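Local coordinates for protein enolase from the environmental genome shotgun sequencing of the Sargasso Sea (PDB 2QGY) that is of unknown function but binds magnesium and probably, as a member of the enolase superfamily, acts on a carboxylate substrate by abstracting its alpha proton, at residues A268-F272 with N295-I299. Numbering follows the deposited sequence.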
loop_
_atom_site.group_PDB
_atom_site.type_symbol
_atom_site.label_atom_id
_atom_site.label_comp_id
_atom_site.label_asym_id
_atom_site.label_seq_id
_atom_site.Cartn_x
_atom_site.Cartn_y
_atom_site.Cartn_z
ATOM N N ALA A 268 -17.577 5.733 10.965
ATOM C CA ALA A 268 -17.789 5.493 9.549
ATOM C C ALA A 268 -18.271 4.078 9.201
ATOM O O ALA A 268 -18.627 3.802 8.050
ATOM C CB ALA A 268 -16.517 5.850 8.745
ATOM N N ALA A 269 -18.325 3.203 10.185
ATOM C CA ALA A 269 -18.694 1.813 9.947
ATOM C C ALA A 269 -19.137 1.130 11.217
ATOM O O ALA A 269 -18.856 1.584 12.318
ATOM C CB ALA A 269 -17.531 1.039 9.299
ATOM N N ASP A 270 -19.834 0.018 11.040
ATOM C CA ASP A 270 -20.351 -0.768 12.153
ATOM C C ASP A 270 -19.450 -1.979 12.442
ATOM O O ASP A 270 -19.389 -2.470 13.579
ATOM C CB ASP A 270 -21.761 -1.235 11.775
ATOM C CG ASP A 270 -22.707 -0.051 11.544
ATOM O OD1 ASP A 270 -22.976 0.618 12.549
ATOM O OD2 ASP A 270 -23.141 0.253 10.402
ATOM N N ILE A 271 -18.770 -2.456 11.399
ATOM C CA ILE A 271 -17.935 -3.669 11.483
ATOM C C ILE A 271 -16.713 -3.428 10.605
ATOM O O ILE A 271 -16.831 -2.890 9.521
ATOM C CB ILE A 271 -18.705 -4.915 10.920
ATOM C CG1 ILE A 271 -20.003 -5.183 11.712
ATOM C CG2 ILE A 271 -17.787 -6.187 10.892
ATOM C CD1 ILE A 271 -20.995 -6.145 10.998
ATOM N N PHE A 272 -15.533 -3.832 11.055
ATOM C CA PHE A 272 -14.364 -3.763 10.192
ATOM C C PHE A 272 -14.000 -5.179 9.724
ATOM O O PHE A 272 -14.098 -6.115 10.504
ATOM C CB PHE A 272 -13.153 -3.237 10.969
ATOM C CG PHE A 272 -13.298 -1.825 11.494
ATOM C CD1 PHE A 272 -14.120 -0.886 10.855
ATOM C CD2 PHE A 272 -12.594 -1.438 12.628
ATOM C CE1 PHE A 272 -14.205 0.442 11.359
ATOM C CE2 PHE A 272 -12.678 -0.106 13.120
ATOM C CZ PHE A 272 -13.472 0.806 12.475
ATOM N N ASN A 295 -15.632 1.335 21.141
ATOM C CA ASN A 295 -16.463 2.212 20.347
ATOM C C ASN A 295 -17.673 1.548 19.718
ATOM O O ASN A 295 -18.281 2.110 18.805
ATOM C CB ASN A 295 -15.578 2.920 19.318
ATOM C CG ASN A 295 -14.671 3.931 19.964
ATOM O OD1 ASN A 295 -15.082 5.052 20.207
ATOM N ND2 ASN A 295 -13.435 3.531 20.289
ATOM N N GLY A 296 -18.032 0.361 20.213
ATOM C CA GLY A 296 -19.222 -0.338 19.757
ATOM C C GLY A 296 -19.147 -0.950 18.367
ATOM O O GLY A 296 -20.178 -1.256 17.776
ATOM N N ILE A 297 -17.921 -1.154 17.877
ATOM C CA ILE A 297 -17.682 -1.674 16.521
ATOM C C ILE A 297 -17.165 -3.116 16.634
ATOM O O ILE A 297 -16.372 -3.428 17.524
ATOM C CB ILE A 297 -16.656 -0.761 15.794
ATOM C CG1 ILE A 297 -17.307 0.614 15.533
ATOM C CG2 ILE A 297 -16.107 -1.451 14.500
ATOM C CD1 ILE A 297 -16.375 1.699 15.035
ATOM N N PHE A 298 -17.654 -3.999 15.771
ATOM C CA PHE A 298 -17.234 -5.398 15.775
ATOM C C PHE A 298 -16.203 -5.650 14.685
ATOM O O PHE A 298 -16.056 -4.855 13.777
ATOM C CB PHE A 298 -18.438 -6.297 15.565
ATOM C CG PHE A 298 -19.379 -6.300 16.743
ATOM C CD1 PHE A 298 -19.358 -7.343 17.655
ATOM C CD2 PHE A 298 -20.252 -5.227 16.951
ATOM C CE1 PHE A 298 -20.207 -7.332 18.759
ATOM C CE2 PHE A 298 -21.112 -5.203 18.054
ATOM C CZ PHE A 298 -21.080 -6.260 18.960
ATOM N N ILE A 299 -15.510 -6.772 14.806
ATOM C CA ILE A 299 -14.481 -7.183 13.850
ATOM C C ILE A 299 -14.853 -8.523 13.217
ATOM O O ILE A 299 -15.105 -9.500 13.906
ATOM C CB ILE A 299 -13.112 -7.349 14.549
ATOM C CG1 ILE A 299 -12.682 -6.046 15.260
ATOM C CG2 ILE A 299 -12.030 -7.776 13.532
ATOM C CD1 ILE A 299 -12.465 -4.818 14.314
HETATM O O HOH W 1 -21.320 -2.359 15.467
#
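Two backbone hydrogen bonds join Asp270-Phe272 to Phe298 in parallel register. Phe298 N gives its hydrogen to Asp270 O at 3.2 Å, and Phe272 N gives its own to Phe298 O at 3.0 Å, with an angle of 157° at the hydrogen. Phe298 thus bonds through its N-H and its carbonyl to the two residues flanking Ile271, its bridge partner, as expected where parallel strands pair. Asp270 O also accepts from a water 2.7 Å away; that water donates to Gly296 O as well, bridging the two segments just before the strand pairing begins.

Apolar packing is centred on the Phe272 ring. Ile297 CG2 stands 3.8 Å from the ring centroid and only 6° off its normal, a CH-pi contact over one face. With chi1 at -68°, Ile297 CG1 is anti to the carbonyl carbon, which leaves CG2 anti to the backbone N and over the ring, while Ile297 CD1 reaches Phe272 CZ at 4.0 Å. Ile299 CD1 approaches the same ring obliquely and meets Phe272 CB at 3.8 Å.

The strands and helix 282-294 form a right-handed beta-alpha-beta unit of the TIM-barrel-like domain. Gly296, at positive phi, ends that helix in a Schellman motif; Ile297 and Ile299 pack back against Ala292, Phe272 meets Phe260 of helix 257-265 edge-to-face, and strand 248-250 flanks 271-272.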